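Local structure of citryl-spermidine/3,4-dihydroxybenzoyl-citryl-spermidine:spermidine ligase (Bacillus anthracis, 3TO3) at residues 339-351 and 451-463. The protein catalyses the ATP-dependent condensation of spermidine with citryl-spermidine intermediates in the biosynthesis of petrobactin, a siderophore for iron acquisition and virulence. Residues are numbered along the deposited sequence; the frame is centred on the assembly and turned at random. Where two conformers were deposited one is given.
Sequences RDESRVILLKEFS and LPVRIALKDFHEG. With ATP (adenosine-5'-triphosphate), chain E.
Arg454 meets Arg343 at one end of a short parallel strand pairing, in which Ile345 lies beside Ala456 and Leu346 beside Leu457. Three backbone bonds join the strands: Ile345 N to Ile455 O, Leu457 N to Ile345 O and Leu347 N to Leu457 O.

Arg454 can be followed outward. Arg454 CB rests 3.7 Å from Ser342 O; CG, set between the backbone N and the carbonyl carbon (chi1 65°), runs past Arg343 O. Arg454 CD lies 3.5 Å from Arg343 NH2, over one face of that guanidinium. Arg454 NE then gives Arg343 O a 3.0 Å hydrogen bond, the oxygen lying in the guanidinium plane, and NH2 adds a weak one. CZ lies near Ile345 CG1, which covers the face opposite Arg343, whose own guanidinium stacks at 26°. NH1 approaches Ile345 CD1; Glu382, a weak, long ion-pair partner of both arginines, may ease their like charges.

Leu346 CD2 packs 3.6 Å from Leu457 CD1 and also touches Phe460 CZ. Beyond the paired residues, Glu349 OE2 accepts a 3.0 Å hydrogen bond from Phe460 N, on the syn side but tilted out of the carboxylate plane, while OE1 takes a weaker bond from His461 N. Arg371 salt-bridges Glu349 and Asp459. These bonds are consistent with Glu349 positioning the segment after strand 451-457, which carries Asp459 of the magnesium site and Glu462 of the ATP site in this IucA/IucC-family synthetase.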
# COMPACT_ATOMS: atom_id res chain seq x y z
N ARG B 339 30.10 34.93 9.11
CA ARG B 339 29.53 35.91 8.20
C ARG B 339 30.57 36.38 7.16
O ARG B 339 30.28 36.41 5.95
CB ARG B 339 28.98 37.09 9.01
CG ARG B 339 28.34 38.23 8.21
CD ARG B 339 28.15 39.49 9.08
NE ARG B 339 29.44 40.06 9.50
CZ ARG B 339 29.84 40.25 10.76
NH1 ARG B 339 29.04 39.92 11.77
NH2 ARG B 339 31.04 40.77 11.02
N ASP B 340 31.77 36.68 7.63
CA ASP B 340 32.85 37.30 6.83
C ASP B 340 33.91 36.37 6.22
O ASP B 340 34.17 36.46 5.04
CB ASP B 340 33.53 38.48 7.55
CG ASP B 340 32.55 39.60 7.89
OD1 ASP B 340 31.55 39.78 7.16
OD2 ASP B 340 32.78 40.27 8.92
N GLU B 341 34.60 35.59 7.04
CA GLU B 341 35.63 34.67 6.54
C GLU B 341 35.03 33.47 5.78
O GLU B 341 35.33 33.28 4.59
CB GLU B 341 36.49 34.13 7.69
CG GLU B 341 37.13 35.19 8.56
CD GLU B 341 37.99 34.58 9.68
OE1 GLU B 341 38.03 35.18 10.78
OE2 GLU B 341 38.62 33.51 9.47
N SER B 342 34.26 32.65 6.49
CA SER B 342 33.52 31.49 5.95
C SER B 342 32.49 31.84 4.90
O SER B 342 32.41 31.20 3.86
CB SER B 342 32.78 30.79 7.08
OG SER B 342 33.54 29.70 7.52
N ARG B 343 31.66 32.83 5.19
CA ARG B 343 30.64 33.27 4.24
C ARG B 343 29.65 32.14 3.96
O ARG B 343 29.15 31.98 2.85
CB ARG B 343 31.30 33.78 2.95
CG ARG B 343 32.23 34.98 3.16
CD ARG B 343 33.21 35.13 2.02
NE ARG B 343 32.60 34.93 0.72
CZ ARG B 343 33.20 34.34 -0.31
NH1 ARG B 343 34.45 33.89 -0.18
NH2 ARG B 343 32.57 34.21 -1.46
N VAL B 344 29.37 31.37 5.01
CA VAL B 344 28.37 30.33 4.97
C VAL B 344 27.02 30.84 4.47
O VAL B 344 26.59 31.92 4.84
CB VAL B 344 28.15 29.80 6.39
CG1 VAL B 344 27.04 28.77 6.41
CG2 VAL B 344 29.45 29.21 6.92
N ILE B 345 26.36 30.06 3.62
CA ILE B 345 25.02 30.37 3.13
C ILE B 345 24.04 29.48 3.87
O ILE B 345 24.27 28.29 3.96
CB ILE B 345 24.89 30.03 1.65
CG1 ILE B 345 25.88 30.83 0.83
CG2 ILE B 345 23.45 30.22 1.15
CD1 ILE B 345 26.16 30.17 -0.50
N LEU B 346 22.97 30.04 4.43
CA LEU B 346 21.88 29.20 4.98
C LEU B 346 20.65 29.38 4.11
O LEU B 346 20.12 30.48 4.06
CB LEU B 346 21.57 29.60 6.42
CG LEU B 346 22.71 29.46 7.42
CD1 LEU B 346 22.19 29.81 8.78
CD2 LEU B 346 23.28 28.09 7.44
N LEU B 347 20.18 28.35 3.41
CA LEU B 347 19.02 28.61 2.55
C LEU B 347 17.82 28.61 3.49
O LEU B 347 17.45 27.58 4.08
CB LEU B 347 18.87 27.50 1.50
CG LEU B 347 20.07 27.32 0.58
CD1 LEU B 347 19.86 26.14 -0.32
CD2 LEU B 347 20.32 28.63 -0.24
N LYS B 348 17.17 29.77 3.60
CA LYS B 348 16.21 29.96 4.66
C LYS B 348 14.90 29.29 4.27
O LYS B 348 14.46 29.45 3.13
CB LYS B 348 15.99 31.45 4.95
CG LYS B 348 17.20 32.17 5.56
CD LYS B 348 16.84 33.65 5.88
CE LYS B 348 18.08 34.58 5.92
NZ LYS B 348 18.62 35.03 4.59
N GLU B 349 14.28 28.58 5.21
CA GLU B 349 12.95 28.09 4.97
C GLU B 349 12.13 29.25 5.54
O GLU B 349 11.84 29.29 6.72
CB GLU B 349 12.79 26.80 5.82
CG GLU B 349 13.62 25.60 5.23
CD GLU B 349 14.07 24.52 6.22
OE1 GLU B 349 13.59 24.41 7.37
OE2 GLU B 349 14.94 23.73 5.84
N PHE B 350 11.67 30.13 4.66
CA PHE B 350 11.24 31.43 5.14
C PHE B 350 9.73 31.55 5.28
O PHE B 350 9.19 32.54 5.79
CB PHE B 350 11.83 32.57 4.27
CG PHE B 350 11.40 32.52 2.85
CD1 PHE B 350 12.14 31.81 1.91
CD2 PHE B 350 10.23 33.13 2.45
CE1 PHE B 350 11.74 31.73 0.61
CE2 PHE B 350 9.81 33.05 1.13
CZ PHE B 350 10.58 32.35 0.20
N SER B 351 9.03 30.52 4.84
CA SER B 351 7.59 30.52 4.94
C SER B 351 7.06 29.09 4.96
O SER B 351 7.71 28.18 4.43
CB SER B 351 7.02 31.31 3.78
OG SER B 351 5.66 31.54 3.98
N LEU B 451 37.29 24.88 -7.60
CA LEU B 451 37.99 25.39 -6.43
C LEU B 451 36.95 25.66 -5.34
O LEU B 451 36.03 26.44 -5.56
CB LEU B 451 38.68 26.71 -6.76
CG LEU B 451 39.45 27.29 -5.58
CD1 LEU B 451 40.68 26.44 -5.37
CD2 LEU B 451 39.82 28.77 -5.78
N PRO B 452 37.10 25.02 -4.17
CA PRO B 452 36.06 25.19 -3.14
C PRO B 452 36.07 26.61 -2.58
O PRO B 452 37.12 27.10 -2.16
CB PRO B 452 36.44 24.15 -2.08
CG PRO B 452 37.26 23.09 -2.86
CD PRO B 452 38.05 23.94 -3.83
N VAL B 453 34.89 27.23 -2.54
CA VAL B 453 34.72 28.61 -2.09
C VAL B 453 34.06 28.70 -0.71
O VAL B 453 34.61 29.31 0.21
CB VAL B 453 33.99 29.47 -3.14
CG1 VAL B 453 33.81 30.90 -2.63
CG2 VAL B 453 34.77 29.48 -4.45
N ARG B 454 32.84 28.17 -0.61
CA ARG B 454 32.03 28.30 0.58
C ARG B 454 30.95 27.20 0.61
O ARG B 454 30.76 26.49 -0.39
CB ARG B 454 31.42 29.72 0.65
CG ARG B 454 30.44 30.02 -0.49
CD ARG B 454 30.47 31.46 -0.89
NE ARG B 454 29.60 32.30 -0.07
CZ ARG B 454 28.69 33.13 -0.55
NH1 ARG B 454 28.49 33.24 -1.86
NH2 ARG B 454 27.96 33.85 0.28
N ILE B 455 30.31 27.02 1.77
CA ILE B 455 29.28 26.01 1.95
C ILE B 455 27.85 26.59 2.12
O ILE B 455 27.65 27.66 2.70
CB ILE B 455 29.62 25.11 3.15
CG1 ILE B 455 28.96 23.75 2.98
CG2 ILE B 455 29.24 25.76 4.46
CD1 ILE B 455 29.37 23.08 1.66
N ALA B 456 26.86 25.89 1.59
CA ALA B 456 25.47 26.31 1.76
C ALA B 456 24.75 25.18 2.44
O ALA B 456 24.98 24.03 2.09
CB ALA B 456 24.82 26.61 0.43
N LEU B 457 23.92 25.49 3.42
CA LEU B 457 23.28 24.45 4.23
C LEU B 457 21.78 24.57 4.09
O LEU B 457 21.25 25.67 3.88
CB LEU B 457 23.70 24.58 5.69
CG LEU B 457 25.21 24.57 5.91
CD1 LEU B 457 25.57 25.34 7.15
CD2 LEU B 457 25.73 23.15 5.96
N LYS B 458 21.10 23.44 4.16
CA LYS B 458 19.65 23.43 4.02
C LYS B 458 19.06 22.33 4.89
O LYS B 458 19.82 21.57 5.51
CB LYS B 458 19.23 23.25 2.56
CG LYS B 458 19.80 22.01 1.84
CD LYS B 458 19.24 21.99 0.40
CE LYS B 458 19.57 20.68 -0.37
NZ LYS B 458 18.85 19.49 0.20
N ASP B 459 17.72 22.25 4.89
CA ASP B 459 16.94 21.33 5.71
C ASP B 459 17.19 21.41 7.21
O ASP B 459 17.78 20.50 7.80
CB ASP B 459 17.09 19.88 5.22
CG ASP B 459 16.32 19.61 3.94
OD1 ASP B 459 15.19 20.14 3.79
OD2 ASP B 459 16.84 18.88 3.06
N PHE B 460 16.80 22.54 7.81
CA PHE B 460 16.81 22.81 9.27
C PHE B 460 15.59 22.31 10.06
O PHE B 460 15.70 21.92 11.22
CB PHE B 460 16.99 24.31 9.50
CG PHE B 460 18.03 24.90 8.60
CD1 PHE B 460 19.28 24.31 8.52
CD2 PHE B 460 17.74 25.97 7.77
CE1 PHE B 460 20.25 24.83 7.67
CE2 PHE B 460 18.70 26.49 6.91
CZ PHE B 460 19.95 25.92 6.85
N HIS B 461 14.43 22.35 9.43
CA HIS B 461 13.22 22.24 10.18
C HIS B 461 13.11 20.90 10.92
O HIS B 461 12.60 20.85 12.05
CB HIS B 461 12.01 22.49 9.28
CG HIS B 461 11.75 21.39 8.31
ND1 HIS B 461 12.45 21.25 7.13
CD2 HIS B 461 10.87 20.36 8.36
CE1 HIS B 461 12.01 20.18 6.49
NE2 HIS B 461 11.06 19.62 7.22
N GLU B 462 13.48 19.81 10.27
CA GLU B 462 13.49 18.49 10.92
C GLU B 462 14.72 18.10 11.74
O GLU B 462 14.59 17.58 12.85
CB GLU B 462 13.18 17.39 9.90
CG GLU B 462 14.05 17.46 8.64
CD GLU B 462 13.56 16.54 7.53
OE1 GLU B 462 12.55 15.82 7.75
OE2 GLU B 462 14.19 16.53 6.44
N GLY B 463 15.91 18.35 11.19
CA GLY B 463 17.15 17.75 11.68
C GLY B 463 17.90 18.32 12.88
O GLY B 463 18.47 17.59 13.70
PB ATP E . 14.39 16.06 2.34
O1B ATP E . 13.10 16.03 1.55
O2B ATP E . 14.07 16.11 3.81
O3B ATP E . 15.25 17.30 1.90
PA ATP E . 14.75 13.36 2.35
O1A ATP E . 13.24 13.36 2.34
O2A ATP E . 15.33 12.91 3.68
O3A ATP E . 15.26 14.80 2.04
O5' ATP E . 15.22 12.40 1.21
C5' ATP E . 16.41 12.61 0.54
C4' ATP E . 16.95 11.51 -0.18
O4' ATP E . 18.38 11.72 -0.42
C3' ATP E . 16.84 10.26 0.61
O3' ATP E . 16.10 9.33 -0.07
C2' ATP E . 18.24 9.81 0.78
O2' ATP E . 18.32 8.44 0.74
C1' ATP E . 18.92 10.44 -0.38
N9 ATP E . 20.36 10.45 -0.33
C8 ATP E . 21.15 10.02 -1.32
N7 ATP E . 22.42 10.18 -0.93
C5 ATP E . 22.45 10.73 0.31
C6 ATP E . 23.49 11.11 1.17
N6 ATP E . 24.85 10.92 0.76
N1 ATP E . 23.18 11.64 2.38
C2 ATP E . 21.89 11.80 2.74
N3 ATP E . 20.87 11.44 1.93
C4 ATP E . 21.11 10.90 0.71
O HOH W 1 31.40 28.42 3.82
O HOH W 2 34.86 31.37 2.11
O HOH W 3 17.01 24.86 4.30